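Local coordinates for protein type III restriction-modification enzyme EcoP15I Mod subunit (Escherichia coli, PDB 4ZCF) that methylates one adenine of the 5'-CAGCAG-3' recognition site using S-adenosyl-L-methionine, and works with the Res subunit in DNA restriction, at residues A[399-402]-A[403-407]; A[101-104]-A[105-109]; A[447-450]-A[451-455]; A[270-273]-A[274-277]. All blocks are in the same frame, centred on the assembly; numbering follows the deposited sequence.

Contact 1: A[399-402]-A[403-407]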
# COMPACT_ATOMS: atom_id res chain seq x y z
N ALA A 399 -19.88 19.53 -11.48
CA ALA A 399 -18.89 19.41 -12.56
C ALA A 399 -19.44 19.99 -13.88
O ALA A 399 -18.66 20.43 -14.72
CB ALA A 399 -18.48 17.96 -12.75
N THR A 400 -20.77 20.00 -14.06
CA THR A 400 -21.42 20.57 -15.24
C THR A 400 -21.36 22.10 -15.16
O THR A 400 -21.13 22.77 -16.17
CB THR A 400 -22.85 20.04 -15.40
OG1 THR A 400 -23.62 20.39 -14.24
CG2 THR A 400 -22.90 18.54 -15.66
N ASN A 401 -21.49 22.66 -13.95
CA ASN A 401 -21.43 24.09 -13.70
C ASN A 401 -20.01 24.64 -13.96
O ASN A 401 -19.85 25.70 -14.58
CB ASN A 401 -21.86 24.37 -12.25
CG ASN A 401 -22.37 25.76 -12.02
OD1 ASN A 401 -23.59 26.00 -12.04
ND2 ASN A 401 -21.45 26.70 -11.75
N GLU A 402 -18.98 23.91 -13.50
CA GLU A 402 -17.56 24.20 -13.64
C GLU A 402 -17.14 24.25 -15.11
O GLU A 402 -16.37 25.13 -15.52
CB GLU A 402 -16.74 23.11 -12.93
CG GLU A 402 -16.72 23.25 -11.42
CD GLU A 402 -16.32 22.01 -10.67
OE1 GLU A 402 -15.78 21.06 -11.30
OE2 GLU A 402 -16.51 21.98 -9.44
N LEU A 403 -17.68 23.29 -15.89
CA LEU A 403 -17.43 23.12 -17.31
C LEU A 403 -18.23 24.05 -18.22
O LEU A 403 -17.76 24.35 -19.32
CB LEU A 403 -17.51 21.65 -17.73
CG LEU A 403 -16.29 20.80 -17.34
CD1 LEU A 403 -16.61 19.32 -17.39
CD2 LEU A 403 -15.09 21.11 -18.24
N LYS A 404 -19.40 24.53 -17.76
CA LYS A 404 -20.19 25.51 -18.52
C LYS A 404 -19.53 26.90 -18.35
O LYS A 404 -19.66 27.76 -19.20
CB LYS A 404 -21.68 25.53 -18.10
CG LYS A 404 -22.61 26.21 -19.12
CD LYS A 404 -22.98 25.29 -20.29
CE LYS A 404 -23.21 26.02 -21.59
NZ LYS A 404 -24.45 26.84 -21.59
N GLU A 405 -18.77 27.07 -17.27
CA GLU A 405 -18.01 28.26 -16.94
C GLU A 405 -16.67 28.26 -17.72
O GLU A 405 -16.07 29.33 -17.93
CB GLU A 405 -17.74 28.26 -15.43
CG GLU A 405 -17.20 29.55 -14.86
CD GLU A 405 -17.34 29.63 -13.35
OE1 GLU A 405 -18.44 29.30 -12.84
OE2 GLU A 405 -16.36 30.04 -12.68
N LEU A 406 -16.16 27.06 -18.10
CA LEU A 406 -14.91 26.98 -18.85
C LEU A 406 -15.23 27.08 -20.32
O LEU A 406 -14.63 27.87 -21.03
CB LEU A 406 -14.12 25.68 -18.54
CG LEU A 406 -13.45 25.59 -17.16
CD1 LEU A 406 -13.28 24.15 -16.74
CD2 LEU A 406 -12.16 26.40 -17.09
N PHE A 407 -16.25 26.32 -20.76
CA PHE A 407 -16.77 26.27 -22.13
C PHE A 407 -18.20 26.87 -22.21
O PHE A 407 -19.17 26.12 -22.27
CB PHE A 407 -16.76 24.80 -22.64
CG PHE A 407 -15.39 24.16 -22.65
CD1 PHE A 407 -14.58 24.24 -23.78
CD2 PHE A 407 -14.93 23.44 -21.55
CE1 PHE A 407 -13.31 23.64 -23.79
CE2 PHE A 407 -13.66 22.85 -21.56
CZ PHE A 407 -12.87 22.95 -22.68

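Contact 2: A[101-104]-A[105-109]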
# COMPACT_ATOMS: atom_id res chain seq x y z
N ASP A 101 -0.48 7.00 -24.96
CA ASP A 101 -0.88 5.88 -24.11
C ASP A 101 -0.20 6.10 -22.78
O ASP A 101 1.01 6.34 -22.76
CB ASP A 101 -0.42 4.56 -24.74
CG ASP A 101 -0.72 3.31 -23.95
OD1 ASP A 101 -1.87 3.16 -23.47
OD2 ASP A 101 0.17 2.44 -23.87
N ASN A 102 -0.99 6.11 -21.68
CA ASN A 102 -0.50 6.35 -20.32
C ASN A 102 0.55 5.33 -19.87
O ASN A 102 1.52 5.73 -19.21
CB ASN A 102 -1.66 6.47 -19.33
CG ASN A 102 -2.70 5.37 -19.41
OD1 ASN A 102 -2.40 4.20 -19.69
ND2 ASN A 102 -3.93 5.71 -19.15
N LEU A 103 0.39 4.03 -20.25
CA LEU A 103 1.36 2.97 -19.91
C LEU A 103 2.71 3.24 -20.53
O LEU A 103 3.74 3.14 -19.84
CB LEU A 103 0.84 1.58 -20.32
CG LEU A 103 1.71 0.36 -19.92
CD1 LEU A 103 2.07 0.40 -18.43
CD2 LEU A 103 1.05 -0.95 -20.30
N GLU A 104 2.70 3.63 -21.83
CA GLU A 104 3.90 3.99 -22.59
C GLU A 104 4.54 5.26 -22.00
O GLU A 104 5.76 5.30 -21.76
CB GLU A 104 3.53 4.16 -24.07
CG GLU A 104 4.73 4.26 -24.99
CD GLU A 104 5.57 3.02 -25.25
OE1 GLU A 104 5.17 1.91 -24.83
OE2 GLU A 104 6.61 3.16 -25.93
N VAL A 105 3.70 6.28 -21.70
CA VAL A 105 4.14 7.53 -21.07
C VAL A 105 4.78 7.32 -19.69
O VAL A 105 5.81 7.92 -19.42
CB VAL A 105 3.05 8.63 -21.09
CG1 VAL A 105 3.49 9.83 -20.28
CG2 VAL A 105 2.68 9.03 -22.52
N LEU A 106 4.20 6.46 -18.84
CA LEU A 106 4.73 6.14 -17.50
C LEU A 106 6.07 5.42 -17.60
O LEU A 106 6.97 5.73 -16.83
CB LEU A 106 3.74 5.30 -16.68
CG LEU A 106 2.46 5.96 -16.18
CD1 LEU A 106 1.50 4.93 -15.67
CD2 LEU A 106 2.76 6.99 -15.13
N LYS A 107 6.23 4.48 -18.57
CA LYS A 107 7.50 3.79 -18.83
C LYS A 107 8.64 4.76 -19.17
O LYS A 107 9.78 4.52 -18.74
CB LYS A 107 7.37 2.74 -19.92
CG LYS A 107 6.60 1.49 -19.49
CD LYS A 107 6.42 0.58 -20.67
CE LYS A 107 5.70 -0.69 -20.30
NZ LYS A 107 5.50 -1.55 -21.50
N HIS A 108 8.36 5.88 -19.89
CA HIS A 108 9.39 6.90 -20.20
C HIS A 108 9.78 7.73 -18.95
O HIS A 108 10.87 8.34 -18.91
CB HIS A 108 8.91 7.86 -21.31
CG HIS A 108 8.93 7.30 -22.71
ND1 HIS A 108 10.08 7.29 -23.45
CD2 HIS A 108 7.91 6.83 -23.46
CE1 HIS A 108 9.74 6.75 -24.61
NE2 HIS A 108 8.45 6.45 -24.66
N MET A 109 8.89 7.78 -17.93
CA MET A 109 9.11 8.60 -16.73
C MET A 109 10.01 7.95 -15.69
O MET A 109 10.63 8.66 -14.90
CB MET A 109 7.78 9.02 -16.09
CG MET A 109 6.89 9.79 -17.04
SD MET A 109 5.29 10.28 -16.34
CE MET A 109 5.82 11.28 -14.91
O HOH W 1 3.65 0.45 -23.22

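Contact 3: A[447-450]-A[451-455]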
# COMPACT_ATOMS: atom_id res chain seq x y z
N THR A 447 -7.76 17.42 -12.30
CA THR A 447 -6.66 17.42 -11.33
C THR A 447 -5.71 18.59 -11.56
O THR A 447 -5.27 19.23 -10.62
CB THR A 447 -5.96 16.03 -11.29
OG1 THR A 447 -6.94 15.03 -11.14
CG2 THR A 447 -5.00 15.90 -10.15
N ALA A 448 -5.40 18.84 -12.82
CA ALA A 448 -4.52 19.92 -13.28
C ALA A 448 -5.14 21.25 -12.89
O ALA A 448 -4.47 22.07 -12.27
CB ALA A 448 -4.35 19.81 -14.78
N HIS A 449 -6.45 21.42 -13.13
CA HIS A 449 -7.23 22.61 -12.79
C HIS A 449 -7.15 22.85 -11.28
O HIS A 449 -6.80 23.96 -10.85
CB HIS A 449 -8.68 22.46 -13.28
CG HIS A 449 -9.51 23.72 -13.20
ND1 HIS A 449 -10.70 23.84 -13.90
CD2 HIS A 449 -9.31 24.86 -12.49
CE1 HIS A 449 -11.19 25.03 -13.59
NE2 HIS A 449 -10.38 25.68 -12.76
N THR A 450 -7.41 21.81 -10.48
CA THR A 450 -7.33 21.81 -9.03
C THR A 450 -5.96 22.30 -8.54
O THR A 450 -5.91 23.01 -7.55
CB THR A 450 -7.69 20.40 -8.52
OG1 THR A 450 -9.05 20.08 -8.88
CG2 THR A 450 -7.49 20.24 -7.03
N VAL A 451 -4.87 21.96 -9.24
CA VAL A 451 -3.51 22.43 -8.90
C VAL A 451 -3.42 23.96 -9.16
O VAL A 451 -2.89 24.68 -8.32
CB VAL A 451 -2.36 21.60 -9.54
CG1 VAL A 451 -1.01 22.23 -9.28
CG2 VAL A 451 -2.37 20.15 -9.01
N PHE A 452 -4.01 24.45 -10.29
CA PHE A 452 -4.05 25.89 -10.61
C PHE A 452 -4.75 26.64 -9.47
O PHE A 452 -4.13 27.55 -8.92
CB PHE A 452 -4.73 26.18 -11.97
CG PHE A 452 -3.97 25.77 -13.23
CD1 PHE A 452 -2.59 25.94 -13.32
CD2 PHE A 452 -4.64 25.25 -14.33
CE1 PHE A 452 -1.90 25.62 -14.50
CE2 PHE A 452 -3.94 24.90 -15.50
CZ PHE A 452 -2.58 25.09 -15.57
N ASN A 453 -5.97 26.21 -9.04
CA ASN A 453 -6.71 26.83 -7.92
C ASN A 453 -5.97 26.78 -6.59
O ASN A 453 -6.04 27.73 -5.82
CB ASN A 453 -8.07 26.17 -7.72
CG ASN A 453 -9.06 26.27 -8.84
OD1 ASN A 453 -10.13 25.65 -8.78
ND2 ASN A 453 -8.75 27.03 -9.88
N LEU A 454 -5.33 25.63 -6.28
CA LEU A 454 -4.61 25.48 -5.02
C LEU A 454 -3.39 26.39 -4.94
O LEU A 454 -3.25 27.10 -3.98
CB LEU A 454 -4.28 24.00 -4.70
CG LEU A 454 -5.47 23.08 -4.30
CD1 LEU A 454 -5.09 21.58 -4.42
CD2 LEU A 454 -6.00 23.40 -2.90
N ASN A 455 -2.54 26.40 -5.99
CA ASN A 455 -1.33 27.23 -6.11
C ASN A 455 -1.53 28.73 -5.98
O ASN A 455 -0.64 29.41 -5.48
CB ASN A 455 -0.58 26.89 -7.38
CG ASN A 455 0.25 25.63 -7.33
OD1 ASN A 455 0.17 24.81 -6.41
ND2 ASN A 455 1.09 25.47 -8.32

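Contact 4: A[270-273]-A[274-277]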
# COMPACT_ATOMS: atom_id res chain seq x y z
N VAL A 270 -11.67 32.45 14.77
CA VAL A 270 -10.52 33.21 15.30
C VAL A 270 -10.69 34.71 14.97
O VAL A 270 -10.37 35.56 15.81
CB VAL A 270 -9.12 32.62 14.91
CG1 VAL A 270 -8.92 32.52 13.41
CG2 VAL A 270 -7.99 33.43 15.54
N ASN A 271 -11.25 35.02 13.78
CA ASN A 271 -11.56 36.37 13.32
C ASN A 271 -12.66 36.97 14.19
O ASN A 271 -12.46 38.06 14.73
CB ASN A 271 -11.94 36.37 11.84
CG ASN A 271 -12.31 37.74 11.30
OD1 ASN A 271 -11.45 38.62 11.11
ND2 ASN A 271 -13.59 37.94 11.05
N ILE A 272 -13.78 36.25 14.38
CA ILE A 272 -14.91 36.67 15.21
C ILE A 272 -14.50 36.84 16.68
O ILE A 272 -14.93 37.81 17.32
CB ILE A 272 -16.17 35.78 14.98
CG1 ILE A 272 -17.19 36.49 14.06
CG2 ILE A 272 -16.85 35.32 16.28
CD1 ILE A 272 -17.14 36.09 12.61
N GLY A 273 -13.64 35.94 17.16
CA GLY A 273 -13.10 35.93 18.51
C GLY A 273 -12.32 37.19 18.81
O GLY A 273 -12.64 37.90 19.76
N GLU A 274 -11.34 37.50 17.95
CA GLU A 274 -10.50 38.69 18.03
C GLU A 274 -11.31 39.98 17.81
O GLU A 274 -11.03 40.98 18.48
CB GLU A 274 -9.34 38.62 17.04
CG GLU A 274 -8.27 37.58 17.36
CD GLU A 274 -7.18 37.44 16.31
OE1 GLU A 274 -7.37 37.92 15.16
OE2 GLU A 274 -6.13 36.84 16.63
N GLU A 275 -12.32 39.97 16.89
CA GLU A 275 -13.20 41.11 16.60
C GLU A 275 -13.96 41.50 17.87
O GLU A 275 -13.98 42.68 18.22
CB GLU A 275 -14.18 40.79 15.46
CG GLU A 275 -14.79 42.02 14.79
CD GLU A 275 -16.11 41.85 14.05
OE1 GLU A 275 -16.36 42.64 13.11
OE2 GLU A 275 -16.91 40.96 14.43
N PHE A 276 -14.55 40.51 18.58
CA PHE A 276 -15.27 40.73 19.83
C PHE A 276 -14.31 41.13 20.94
O PHE A 276 -14.65 41.99 21.75
CB PHE A 276 -16.06 39.49 20.28
CG PHE A 276 -17.43 39.33 19.69
CD1 PHE A 276 -18.46 40.20 20.02
CD2 PHE A 276 -17.72 38.26 18.85
CE1 PHE A 276 -19.74 40.04 19.50
CE2 PHE A 276 -19.01 38.10 18.32
CZ PHE A 276 -20.00 38.99 18.65
N ALA A 277 -13.11 40.49 20.99
CA ALA A 277 -12.07 40.75 22.01
C ALA A 277 -11.54 42.20 22.01
O ALA A 277 -11.19 42.73 23.07
CB ALA A 277 -10.92 39.76 21.86

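Contact 1: A[399-402]-A[403-407]
Leu403, Lys404 and Glu405 turn their backbone N-H groups back to the carbonyls four residues earlier, and these bonds hold the short helix together. The shortest runs from Lys404 N to Thr400 O (2.9 Å). Leu403 N to Ala399 O and Glu405 N to Asn401 O are each 3.2 Å. The next in the series, Leu406 N to Glu402 O, is weak, its N-H...O angle only 121°, and Leu406 N has a second weak acceptor in Leu403 O. Phe407 N makes a sound bond to the same Leu403 O, at 2.9 Å.

Two leucines fold back over carbonyls of the preceding turn. In Leu403, CG stands anti to the carbonyl carbon (chi1 -77°), which lays the branch back along that turn and brings CD1 to 3.5 Å from Ala399 O. Leu406 repeats this one turn on, its CG 3.4 Å from Glu402 O.

Helix 399-404 follows strand 391-393 of the large mixed sheet in the methylase fold. The stretch 399-407 is two-faced: Ala399, Leu403 and Leu406 are buried, whereas Thr400, Lys404 and Glu405 face solvent. Leu403 packs on Phe414 and Ala417, Leu406 on Arg494 of helix 487-500, and Asn401 on Pro352 of the second subunit.

Among the polar ends, Asn401 ND2 comes no nearer than 4.1 Å to Glu405 OE1, with amide and carboxylate planes 76° apart. Glu402 instead sends an extended chain to the start of helix 420-430, where OE2 bonds Thr419 OG1 and OE1 accepts from Ile420 N.

Contact 2: A[101-104]-A[105-109]
Glu104 and Lys107 meet through a water that donates to Glu104 OE1 at 2.7 Å and accepts from Lys107 NZ at 3.2 Å. The glutamate gets there by a bend: CG lies anti to the backbone N, and the chain then folds at chi2 (72°), swinging the carboxylate toward the next turn of helix 102-113. Lys107 takes another course, leaving with CG anti to the carbonyl carbon (chi1 -73°) and then running fully extended. Its CE passes across Leu103 CG at 4.1 Å, and NZ finally bonds the carbonyls of Leu69 and Leu72.

The His108 ring comes up on the other oxygen, its NE2 4.0 Å from Glu104 OE2 and its plane turned 75° from the carboxylate. Thr76 OG1 bonds both of these atoms, and Lys75 N adds a second bond to OE2. Behind them the backbone bonds run in sequence, Val105 N to Asp101 O at 2.9 Å opening the helix. Asp101 is the N-cap: OD2 takes a weak bond from Glu104 N (3.5 Å), while OD1 forms a salt bridge with Arg181.

The helix joins strands 96-99 and 117-122 of the central sheet, with Leu103 and Leu106 resting on helix 171-188. Buried Glu104 thus has hydrogen bonds to both oxygens, and the nearby ammonium of Lys107, although reached only through water, would probably favour its ionised form.

Contact 3: A[447-450]-A[451-455]
Ala448 O is gripped by two backbone donors and overlaid by a ring. Phe452 N binds it at 3.1 Å in the carbonyl plane, Val451 N adds a weak bond of the same length, and one face of the Phe452 ring lies over the oxygen. Asn453 N follows with a straighter bond to His449 O (3.0 Å, N-H...O angle 163°), and Leu454 N with one to Thr450 O, also 3.0 Å.

On one side of the helix the Asn453 amide comes to the edge of the His449 ring, near its plane, with ND2 3.4 Å from CD2. The two planes stand 76° apart, and the meeting is a van der Waals one. His449 reaches it with CG anti to the backbone N (chi1 -170°). The polar ends find partners beyond the helix, His449 ND1 in Arg494 and Asn453 ND2 in Asn502 OD1, both through weak hydrogen bonds. With an alanine in place of Asn453, the oxygen of Asn502 is likely to lose its amide donor and the edge of His449 its neighbour. On another side Thr450 and Leu454 lie alongside each other, CG2 touching CD1 at 3.8 Å, while Thr450 OG1 bonds back to Thr446 O.

Helix 446-455 is the crossover of a beta-alpha-beta unit between strands 434-439 and 461-468. Thr447 OG1 ties it to Asp439 on the first strand, and Phe452 meets Phe464 of the second edge-to-face. Thr450 and Leu454 pack on helix 420-430, whereas Ala448, His449 and Phe452 lie against helix 487-500.

Contact 4: A[270-273]-A[274-277]
Glu274 runs its side chain back along Val270, one turn earlier on helix 264-279. Its CG is anti to the carbonyl carbon (chi1 -70°) and the rest is extended, which lays the chain over the preceding turn with CG 3.3 Å from Val270 O. Farther out OE2 comes to 4.0 Å from Val270 CG2, the two side chains lying alongside and pointing the same way. Beneath them Glu274 N bonds Val270 O at 3.0 Å, with a nearly straight N-H...O angle of 167°.

Ile272 makes the apolar half of the contact. Its CG2 touches Phe276 CD2 at 4.0 Å, again side by side, and Phe276 N bonds Ile272 O at 3.0 Å. This strip faces the next helix in the chain, 283-296: Ile272 packs on Trp292, and Phe276 on Leu285, Lys288 and Tyr289. In sequence the helix pair falls between strands 241-248 and 308-310, consistent with a place in the target-recognition region of a beta-subtype methylase, and this turn comes within about 13 Å of the bound nucleic acid at the nearest atoms. Replacing Phe276 by an alanine would probably open a gap between the two helices and leave the methyl group of Ile272 without its aromatic partner.

Gly273, buried and without a side chain, takes part through its backbone. Its carbonyl accepts from Ala277 N at 2.9 Å, with Ala277 CB resting 3.3 Å from the same oxygen.

Overall arrangement
All four contacts are local, each within a turn or two of its own helical stretch, so none closes a long loop, and they follow in series without nesting or crossing. From the N terminus, contact 2 opens the helix between strands 96-99 and 117-122 of the central sheet. Next, about 52 Å away between centres, is contact 4, which of the four comes nearest the bound nucleic acid. Contact 1 then follows strand 391-393, and contact 3 lies in the crossover between strands 434-439 and 461-468. Only contacts 1 and 3 touch, Leu406 CD1 meeting His449 ND1 at 3.8 Å; both also lean on helix 487-500, where Arg494 is a shared neighbour.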